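Side-chain contacts in SusD homolog (Bacteroides thetaiotaomicron VPI-5482, PDB 3FDH), which probably binds sugars at the outer membrane as a SusD/RagB-family lipoprotein, helping to capture glycans for uptake: residues 46-51 with 459-464; 436-441 with 449-454. All blocks are in the same frame, centred on the assembly; numbering follows the deposited sequence.

Contact 1. Residues 46-51 with 459-464; sequences SSYIEY and KFPLRY
Tyr48 lays one face of its ring against Pro461. The proline CG sits over the middle of the ring, 3.4 Å from the centroid and only 5° off the ring normal. This is a CH-pi contact of proline on tyrosine. All the ring carbons lie at nearly the same distance from that one methylene; the nearest is CD2, 3.6 Å from Pro461 CG. Tyr48 CG lies beside the backbone N (chi1 -57°), anti to the carbonyl carbon, and this carries the ring out from the helix toward the proline.

Tyr464 meets the same ring at its rim. Its CE1 lies in the plane of the Tyr48 ring, 3.5 Å from Tyr48 CE2. The two ring planes are almost perpendicular, at 87°, with centroids 5.8 Å apart.

Phe460 turns its edge to the Tyr48 backbone, with CE1 3.7 Å from Tyr48 O. No direct hydrogen bond joins the segments. One water bridges them: it lies 3.0 Å from Tyr48 OH and donates to Arg463 O at 3.2 Å. The phenol end of Tyr48 is thus tied to the loop beyond the proline.

The helix stops just after Tyr48 in a Schellman motif. Tyr51 N bonds to Ser46 O, Glu50 N bonds to Ser47 O, and Glu50 takes positive phi.

The contact is buried. It packs the C-terminal end of helix 40-48 against the loop between helices 456-459 and 468-473. Tyr464 also touches Tyr44 and Ala45 of helix 40-48. Helix 431-443 borders both segments, through Phe438 against Ile49 and Lys442 against Phe460.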
ATOM      1  N   SER A  46      -8.357   2.397  -1.198  1.00 30.50           N
ATOM      2  CA  SER A  46      -9.254   1.265  -0.952  1.00 29.35           C
ATOM      3  C   SER A  46     -10.543   1.399  -1.727  1.00 29.46           C
ATOM      4  O   SER A  46     -11.058   0.441  -2.303  1.00 29.60           O
ATOM      5  CB  SER A  46      -9.588   1.117   0.537  1.00 31.57           C
ATOM      6  OG  SER A  46      -8.460   0.858   1.327  1.00 28.23           O
ATOM      7  N   SER A  47     -11.032   2.632  -1.769  1.00 28.67           N
ATOM      8  CA  SER A  47     -12.241   2.942  -2.510  1.00 28.36           C
ATOM      9  C   SER A  47     -11.939   2.966  -4.020  1.00 28.39           C
ATOM     10  O   SER A  47     -12.613   2.365  -4.824  1.00 30.19           O
ATOM     11  CB  SER A  47     -12.795   4.324  -2.123  1.00 29.33           C
ATOM     12  OG  SER A  47     -13.777   4.748  -3.034  1.00 29.09           O
ATOM     13  N   TYR A  48     -10.874   3.646  -4.406  1.00 29.28           N
ATOM     14  CA  TYR A  48     -10.618   3.804  -5.835  1.00 28.55           C
ATOM     15  C   TYR A  48     -10.478   2.473  -6.587  1.00 28.46           C
ATOM     16  O   TYR A  48     -10.991   2.344  -7.706  1.00 30.30           O
ATOM     17  CB  TYR A  48      -9.450   4.733  -6.109  1.00 28.31           C
ATOM     18  CG  TYR A  48      -9.558   6.116  -5.546  1.00 30.93           C
ATOM     19  CD1 TYR A  48     -10.787   6.715  -5.335  1.00 28.84           C
ATOM     20  CD2 TYR A  48      -8.418   6.888  -5.360  1.00 29.77           C
ATOM     21  CE1 TYR A  48     -10.865   8.012  -4.896  1.00 28.05           C
ATOM     22  CE2 TYR A  48      -8.494   8.176  -4.907  1.00 30.39           C
ATOM     23  CZ  TYR A  48      -9.730   8.751  -4.702  1.00 32.62           C
ATOM     24  OH  TYR A  48      -9.840  10.078  -4.282  1.00 26.32           O
ATOM     25  N   ILE A  49      -9.806   1.492  -5.988  1.00 29.14           N
ATOM     26  CA  ILE A  49      -9.593   0.168  -6.618  1.00 28.76           C
ATOM     27  C   ILE A  49     -10.475  -0.926  -6.042  1.00 28.40           C
ATOM     28  O   ILE A  49     -10.253  -2.123  -6.187  1.00 31.47           O
ATOM     29  CB  ILE A  49      -8.105  -0.231  -6.788  1.00 30.06           C
ATOM     30  CG1 ILE A  49      -7.289  -0.033  -5.525  1.00 30.66           C
ATOM     31  CG2 ILE A  49      -7.523   0.666  -7.903  1.00 25.52           C
ATOM     32  CD1 ILE A  49      -7.678  -0.878  -4.390  1.00 28.04           C
ATOM     33  N   GLU A  50     -11.488  -0.437  -5.340  1.00 28.58           N
ATOM     34  CA  GLU A  50     -12.634  -1.246  -4.942  1.00 26.93           C
ATOM     35  C   GLU A  50     -12.421  -2.413  -4.013  1.00 28.32           C
ATOM     36  O   GLU A  50     -13.120  -3.432  -4.077  1.00 28.04           O
ATOM     37  CB  GLU A  50     -13.445  -1.638  -6.186  1.00 26.84           C
ATOM     38  CG  GLU A  50     -13.968  -0.415  -6.978  1.00 26.81           C
ATOM     39  CD  GLU A  50     -14.850  -0.753  -8.155  1.00 29.92           C
ATOM     40  OE1 GLU A  50     -15.212  -1.922  -8.362  1.00 31.46           O
ATOM     41  OE2 GLU A  50     -15.164   0.184  -8.915  1.00 28.57           O
ATOM     42  N   TYR A  51     -11.480  -2.221  -3.102  1.00 28.20           N
ATOM     43  CA  TYR A  51     -11.286  -3.178  -1.975  1.00 26.24           C
ATOM     44  C   TYR A  51     -12.394  -2.978  -0.923  1.00 25.94           C
ATOM     45  O   TYR A  51     -12.786  -3.889  -0.146  1.00 30.47           O
ATOM     46  CB  TYR A  51      -9.976  -2.888  -1.291  1.00 25.73           C
ATOM     47  CG  TYR A  51      -8.754  -3.514  -1.909  1.00 28.81           C
ATOM     48  CD1 TYR A  51      -8.854  -4.659  -2.728  1.00 25.59           C
ATOM     49  CD2 TYR A  51      -7.476  -3.021  -1.611  1.00 28.68           C
ATOM     50  CE1 TYR A  51      -7.709  -5.273  -3.247  1.00 29.04           C
ATOM     51  CE2 TYR A  51      -6.342  -3.617  -2.118  1.00 28.28           C
ATOM     52  CZ  TYR A  51      -6.440  -4.754  -2.899  1.00 25.01           C
ATOM     53  OH  TYR A  51      -5.278  -5.318  -3.396  1.00 25.79           O
ATOM     54  N   LYS A 459     -14.441   9.790 -14.339  1.00 28.55           N
ATOM     55  CA  LYS A 459     -13.904  10.187 -13.044  1.00 29.87           C
ATOM     56  C   LYS A 459     -13.109   9.167 -12.256  1.00 28.67           C
ATOM     57  O   LYS A 459     -13.217   9.087 -11.035  1.00 30.46           O
ATOM     58  CB  LYS A 459     -14.998  10.767 -12.153  1.00 30.64           C
ATOM     59  CG  LYS A 459     -15.355  12.172 -12.632  1.00 35.08           C
ATOM     60  CD  LYS A 459     -16.441  12.732 -11.814  1.00 39.69           C
ATOM     61  CE  LYS A 459     -16.492  14.180 -12.003  1.00 45.14           C
ATOM     62  NZ  LYS A 459     -17.585  14.667 -11.127  1.00 54.45           N
ATOM     63  N   PHE A 460     -12.303   8.391 -12.970  1.00 27.46           N
ATOM     64  CA  PHE A 460     -11.353   7.520 -12.306  1.00 28.51           C
ATOM     65  C   PHE A 460     -10.108   8.338 -11.989  1.00 28.47           C
ATOM     66  O   PHE A 460      -9.475   8.866 -12.897  1.00 32.59           O
ATOM     67  CB  PHE A 460     -10.925   6.338 -13.161  1.00 29.37           C
ATOM     68  CG  PHE A 460      -9.933   5.501 -12.458  1.00 27.92           C
ATOM     69  CD1 PHE A 460     -10.327   4.700 -11.401  1.00 29.71           C
ATOM     70  CD2 PHE A 460      -8.588   5.589 -12.769  1.00 28.55           C
ATOM     71  CE1 PHE A 460      -9.409   3.984 -10.665  1.00 32.14           C
ATOM     72  CE2 PHE A 460      -7.679   4.848 -12.083  1.00 28.99           C
ATOM     73  CZ  PHE A 460      -8.079   4.044 -11.009  1.00 31.27           C
ATOM     74  N   PRO A 461      -9.754   8.487 -10.700  1.00 29.07           N
ATOM     75  CA  PRO A 461      -8.595   9.312 -10.426  1.00 29.05           C
ATOM     76  C   PRO A 461      -7.262   8.676 -10.748  1.00 29.94           C
ATOM     77  O   PRO A 461      -6.887   7.641 -10.203  1.00 29.03           O
ATOM     78  CB  PRO A 461      -8.687   9.571  -8.925  1.00 29.84           C
ATOM     79  CG  PRO A 461      -9.478   8.422  -8.385  1.00 31.17           C
ATOM     80  CD  PRO A 461     -10.272   7.820  -9.497  1.00 30.80           C
ATOM     81  N   LEU A 462      -6.534   9.366 -11.614  1.00 29.83           N
ATOM     82  CA  LEU A 462      -5.229   8.867 -12.097  1.00 29.63           C
ATOM     83  C   LEU A 462      -4.118   9.234 -11.142  1.00 29.86           C
ATOM     84  O   LEU A 462      -2.974   8.794 -11.282  1.00 29.03           O
ATOM     85  CB  LEU A 462      -4.909   9.475 -13.455  1.00 28.59           C
ATOM     86  CG  LEU A 462      -5.942   9.219 -14.537  1.00 31.07           C
ATOM     87  CD1 LEU A 462      -5.578   9.938 -15.822  1.00 24.17           C
ATOM     88  CD2 LEU A 462      -5.996   7.801 -14.833  1.00 25.35           C
ATOM     89  N   ARG A 463      -4.495  10.062 -10.180  1.00 29.27           N
ATOM     90  CA  ARG A 463      -3.560  10.593  -9.180  1.00 28.43           C
ATOM     91  C   ARG A 463      -4.328  11.292  -8.086  1.00 27.45           C
ATOM     92  O   ARG A 463      -5.548  11.453  -8.209  1.00 28.31           O
ATOM     93  CB  ARG A 463      -2.631  11.625  -9.850  1.00 26.47           C
ATOM     94  CG  ARG A 463      -3.325  12.838 -10.415  1.00 27.17           C
ATOM     95  CD  ARG A 463      -2.540  13.392 -11.606  1.00 26.95           C
ATOM     96  NE  ARG A 463      -1.260  13.988 -11.231  1.00 27.76           N
ATOM     97  CZ  ARG A 463      -0.252  14.220 -12.056  1.00 28.58           C
ATOM     98  NH1 ARG A 463      -0.316  13.863 -13.333  1.00 29.90           N
ATOM     99  NH2 ARG A 463       0.844  14.795 -11.577  1.00 28.36           N
ATOM    100  N   TYR A 464      -3.594  11.745  -7.061  1.00 28.88           N
ATOM    101  CA  TYR A 464      -4.169  12.513  -5.940  1.00 27.64           C
ATOM    102  C   TYR A 464      -3.885  13.993  -6.179  1.00 26.42           C
ATOM    103  O   TYR A 464      -2.793  14.341  -6.655  1.00 29.07           O
ATOM    104  CB  TYR A 464      -3.572  12.148  -4.601  1.00 26.69           C
ATOM    105  CG  TYR A 464      -4.045  10.775  -4.123  1.00 20.79           C
ATOM    106  CD1 TYR A 464      -4.603   9.908  -5.020  1.00 23.81           C
ATOM    107  CD2 TYR A 464      -3.899  10.392  -2.809  1.00 28.91           C
ATOM    108  CE1 TYR A 464      -5.012   8.636  -4.595  1.00 22.48           C
ATOM    109  CE2 TYR A 464      -4.297   9.177  -2.404  1.00 27.56           C
ATOM    110  CZ  TYR A 464      -4.848   8.314  -3.273  1.00 27.52           C
ATOM    111  OH  TYR A 464      -5.216   7.072  -2.749  1.00 27.47           O
TER
HETATM  112  O   HOH W   1      -7.817  11.545  -5.884  1.00 21.71           O

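Contact 2. Residues 436-441 with 449-454; sequences NDFRRM and ITLTNP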
ATOM      1  N   ASN A 436      -1.154   1.802  -7.210  1.00 30.44           N
ATOM      2  CA  ASN A 436      -0.006   1.997  -8.093  1.00 30.30           C
ATOM      3  C   ASN A 436      -0.017   0.925  -9.170  1.00 28.95           C
ATOM      4  O   ASN A 436       0.107   1.231 -10.336  1.00 30.73           O
ATOM      5  CB  ASN A 436       1.321   1.940  -7.356  1.00 32.04           C
ATOM      6  CG  ASN A 436       1.520   3.103  -6.418  1.00 30.62           C
ATOM      7  OD1 ASN A 436       1.094   4.230  -6.726  1.00 29.58           O
ATOM      8  ND2 ASN A 436       2.159   2.841  -5.257  1.00 29.33           N
ATOM      9  N   ASP A 437      -0.172  -0.344  -8.782  1.00 28.18           N
ATOM     10  CA  ASP A 437      -0.169  -1.415  -9.772  1.00 27.90           C
ATOM     11  C   ASP A 437      -1.276  -1.220 -10.793  1.00 29.10           C
ATOM     12  O   ASP A 437      -1.114  -1.448 -11.990  1.00 30.28           O
ATOM     13  CB  ASP A 437      -0.389  -2.788  -9.129  1.00 29.16           C
ATOM     14  CG  ASP A 437       0.878  -3.377  -8.423  1.00 27.63           C
ATOM     15  OD1 ASP A 437       2.001  -3.277  -8.961  1.00 31.20           O
ATOM     16  OD2 ASP A 437       0.716  -4.064  -7.390  1.00 34.49           O
ATOM     17  N   PHE A 438      -2.409  -0.701 -10.330  1.00 30.27           N
ATOM     18  CA  PHE A 438      -3.594  -0.602 -11.200  1.00 28.88           C
ATOM     19  C   PHE A 438      -3.331   0.420 -12.259  1.00 27.74           C
ATOM     20  O   PHE A 438      -3.594   0.230 -13.457  1.00 29.03           O
ATOM     21  CB  PHE A 438      -4.873  -0.182 -10.404  1.00 28.04           C
ATOM     22  CG  PHE A 438      -6.114  -0.235 -11.241  1.00 28.82           C
ATOM     23  CD1 PHE A 438      -6.802  -1.407 -11.421  1.00 30.32           C
ATOM     24  CD2 PHE A 438      -6.534   0.863 -11.914  1.00 31.07           C
ATOM     25  CE1 PHE A 438      -7.890  -1.458 -12.246  1.00 33.12           C
ATOM     26  CE2 PHE A 438      -7.624   0.825 -12.718  1.00 35.69           C
ATOM     27  CZ  PHE A 438      -8.311  -0.337 -12.898  1.00 28.31           C
ATOM     28  N   ARG A 439      -2.789   1.522 -11.804  1.00 27.69           N
ATOM     29  CA  ARG A 439      -2.495   2.619 -12.695  1.00 27.69           C
ATOM     30  C   ARG A 439      -1.319   2.276 -13.629  1.00 28.31           C
ATOM     31  O   ARG A 439      -1.244   2.716 -14.774  1.00 25.04           O
ATOM     32  CB  ARG A 439      -2.189   3.901 -11.917  1.00 27.75           C
ATOM     33  CG  ARG A 439      -3.383   4.480 -11.212  1.00 27.22           C
ATOM     34  CD  ARG A 439      -2.956   5.782 -10.530  1.00 26.73           C
ATOM     35  NE  ARG A 439      -2.028   5.534  -9.438  1.00 25.39           N
ATOM     36  CZ  ARG A 439      -1.217   6.428  -8.913  1.00 26.15           C
ATOM     37  NH1 ARG A 439      -1.169   7.622  -9.437  1.00 27.71           N
ATOM     38  NH2 ARG A 439      -0.415   6.086  -7.943  1.00 28.40           N
ATOM     39  N   ARG A 440      -0.419   1.446 -13.146  1.00 28.66           N
ATOM     40  CA  ARG A 440       0.729   1.058 -13.972  1.00 29.14           C
ATOM     41  C   ARG A 440       0.175   0.205 -15.090  1.00 27.47           C
ATOM     42  O   ARG A 440       0.577   0.376 -16.246  1.00 28.55           O
ATOM     43  CB  ARG A 440       1.793   0.330 -13.166  1.00 30.80           C
ATOM     44  CG  ARG A 440       2.884  -0.286 -14.007  1.00 29.78           C
ATOM     45  CD  ARG A 440       4.026  -0.804 -13.172  1.00 30.87           C
ATOM     46  NE  ARG A 440       3.636  -1.804 -12.201  1.00 30.17           N
ATOM     47  CZ  ARG A 440       3.614  -3.119 -12.457  1.00 23.77           C
ATOM     48  NH1 ARG A 440       3.920  -3.582 -13.670  1.00 25.11           N
ATOM     49  NH2 ARG A 440       3.231  -3.944 -11.517  1.00 30.60           N
HETATM   50  N   MSE A 441      -0.724  -0.722 -14.748  1.00 28.46           N
HETATM   51  CA  MSE A 441      -1.399  -1.574 -15.769  1.00 27.37           C
HETATM   52  C   MSE A 441      -2.119  -0.723 -16.806  1.00 28.65           C
HETATM   53  O   MSE A 441      -2.104  -1.024 -18.006  1.00 28.90           O
HETATM   54  CB  MSE A 441      -2.376  -2.530 -15.167  1.00 32.09           C
HETATM   55  CG  MSE A 441      -1.595  -3.701 -14.739  1.00 19.81           C
HETATM   56 SE   MSE A 441      -2.475  -5.224 -13.839  0.75 24.49          SE
HETATM   57  CE  MSE A 441      -2.719  -4.581 -12.095  1.00 30.74           C
ATOM     58  N   ILE A 449      -7.697  -6.190 -13.950  1.00 33.31           N
ATOM     59  CA  ILE A 449      -8.483  -5.951 -12.729  1.00 31.80           C
ATOM     60  C   ILE A 449      -9.727  -5.175 -13.098  1.00 31.76           C
ATOM     61  O   ILE A 449      -9.659  -4.046 -13.523  1.00 31.33           O
ATOM     62  CB  ILE A 449      -7.694  -5.163 -11.637  1.00 32.95           C
ATOM     63  CG1 ILE A 449      -6.354  -5.826 -11.308  1.00 31.91           C
ATOM     64  CG2 ILE A 449      -8.562  -4.922 -10.373  1.00 32.33           C
ATOM     65  CD1 ILE A 449      -6.458  -7.228 -10.962  1.00 31.83           C
ATOM     66  N   THR A 450     -10.874  -5.806 -12.947  1.00 30.92           N
ATOM     67  CA  THR A 450     -12.145  -5.149 -13.265  1.00 31.89           C
ATOM     68  C   THR A 450     -12.664  -4.294 -12.125  1.00 30.52           C
ATOM     69  O   THR A 450     -12.759  -4.740 -10.981  1.00 33.20           O
ATOM     70  CB  THR A 450     -13.244  -6.194 -13.566  1.00 32.70           C
ATOM     71  OG1 THR A 450     -12.853  -6.966 -14.704  1.00 40.10           O
ATOM     72  CG2 THR A 450     -14.579  -5.515 -13.886  1.00 38.53           C
ATOM     73  N   LEU A 451     -13.020  -3.071 -12.465  1.00 31.35           N
ATOM     74  CA  LEU A 451     -13.661  -2.124 -11.531  1.00 29.90           C
ATOM     75  C   LEU A 451     -15.045  -1.852 -12.039  1.00 31.03           C
ATOM     76  O   LEU A 451     -15.234  -1.715 -13.233  1.00 33.47           O
ATOM     77  CB  LEU A 451     -12.872  -0.813 -11.441  1.00 29.91           C
ATOM     78  CG  LEU A 451     -11.436  -1.019 -10.939  1.00 30.20           C
ATOM     79  CD1 LEU A 451     -10.806   0.372 -10.809  1.00 31.29           C
ATOM     80  CD2 LEU A 451     -11.437  -1.784  -9.642  1.00 30.39           C
ATOM     81  N   THR A 452     -16.020  -1.748 -11.150  1.00 29.42           N
ATOM     82  CA  THR A 452     -17.414  -1.563 -11.580  1.00 29.85           C
ATOM     83  C   THR A 452     -18.027  -0.185 -11.321  1.00 30.58           C
ATOM     84  O   THR A 452     -19.117   0.104 -11.774  1.00 29.86           O
ATOM     85  CB  THR A 452     -18.303  -2.675 -10.996  1.00 31.57           C
ATOM     86  OG1 THR A 452     -18.415  -2.545  -9.580  1.00 32.22           O
ATOM     87  CG2 THR A 452     -17.704  -4.026 -11.330  1.00 32.31           C
ATOM     88  N   ASN A 453     -17.312   0.690 -10.617  1.00 30.01           N
ATOM     89  CA  ASN A 453     -17.843   2.033 -10.342  1.00 30.80           C
ATOM     90  C   ASN A 453     -18.270   2.734 -11.653  1.00 31.34           C
ATOM     91  O   ASN A 453     -17.434   2.987 -12.503  1.00 33.79           O
ATOM     92  CB  ASN A 453     -16.770   2.855  -9.599  1.00 30.78           C
ATOM     93  CG  ASN A 453     -17.304   4.135  -9.018  1.00 32.10           C
ATOM     94  OD1 ASN A 453     -18.136   4.819  -9.627  1.00 30.21           O
ATOM     95  ND2 ASN A 453     -16.746   4.525  -7.861  1.00 29.09           N
ATOM     96  N   PRO A 454     -19.552   3.121 -11.799  1.00 29.43           N
ATOM     97  CA  PRO A 454     -19.944   3.698 -13.087  1.00 32.25           C
ATOM     98  C   PRO A 454     -19.370   5.045 -13.335  1.00 31.51           C
ATOM     99  O   PRO A 454     -19.367   5.530 -14.465  1.00 32.47           O
ATOM    100  CB  PRO A 454     -21.461   3.843 -12.956  1.00 32.46           C
ATOM    101  CG  PRO A 454     -21.842   2.978 -11.820  1.00 34.90           C
ATOM    102  CD  PRO A 454     -20.704   2.980 -10.900  1.00 30.33           C
TER
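Phe438 points its ring from the helix into the angle between Ile449 and Leu451. Its CG is anti to the backbone N (chi1 -173°), which swings the ring out beside the helix toward the loop. The edge of the ring meets the loop backbone: CE1 lies 3.4 Å from Ile449 O, which is in the ring plane. Ile449 CB is 3.8 Å from the same Phe438 CE1. Leu451 comes from the opposite direction and sets CD1 3.3 Å from Phe438 CZ, a close contact.

One turn on, selenomethionine Met441 bends at its third torsion (chi3 -77°). Its CE reaches the longer branch of the isoleucine, 3.9 Å from Ile449 CG1. With an alanine in place of Phe438, Leu451 CD1 would probably lose its aromatic partner, one side of Ile449 would be stripped and a gap would open between helix and loop.

Ile449 also packs on Ile418 and Tyr421 of helix 412-423. The chain returns to helix 431-443 at Ile449 and then leads away, with Ile449 and Leu451 turned to the helix and the exposed Thr450 away from it. This is apolar packing of a loop on the helix it follows, within the mainly helical SusD-like fold.

In the fold
Contact 1 is fully buried and joins segments far apart in sequence, whereas contact 2 is local and partly buried. Neither has a direct hydrogen bond between its own two segments. Contact 1 relies on aromatic rings, a proline and a bridging water; contact 2 sets aliphatic side chains against one phenylalanine and a selenomethionine. Helix 431-443 is one partner of contact 2 and also borders contact 1, and their second segments lie on either side of helix 456-459. Their centres are about 8 Å apart. Glu50 OE2 probably accepts a hydrogen bond from Asn453 N, and Leu462 O probably one from Arg439 NH1. Phe460 packs on Phe438, and a bound tetraethylene glycol, probably from crystallisation, lies near both side chains.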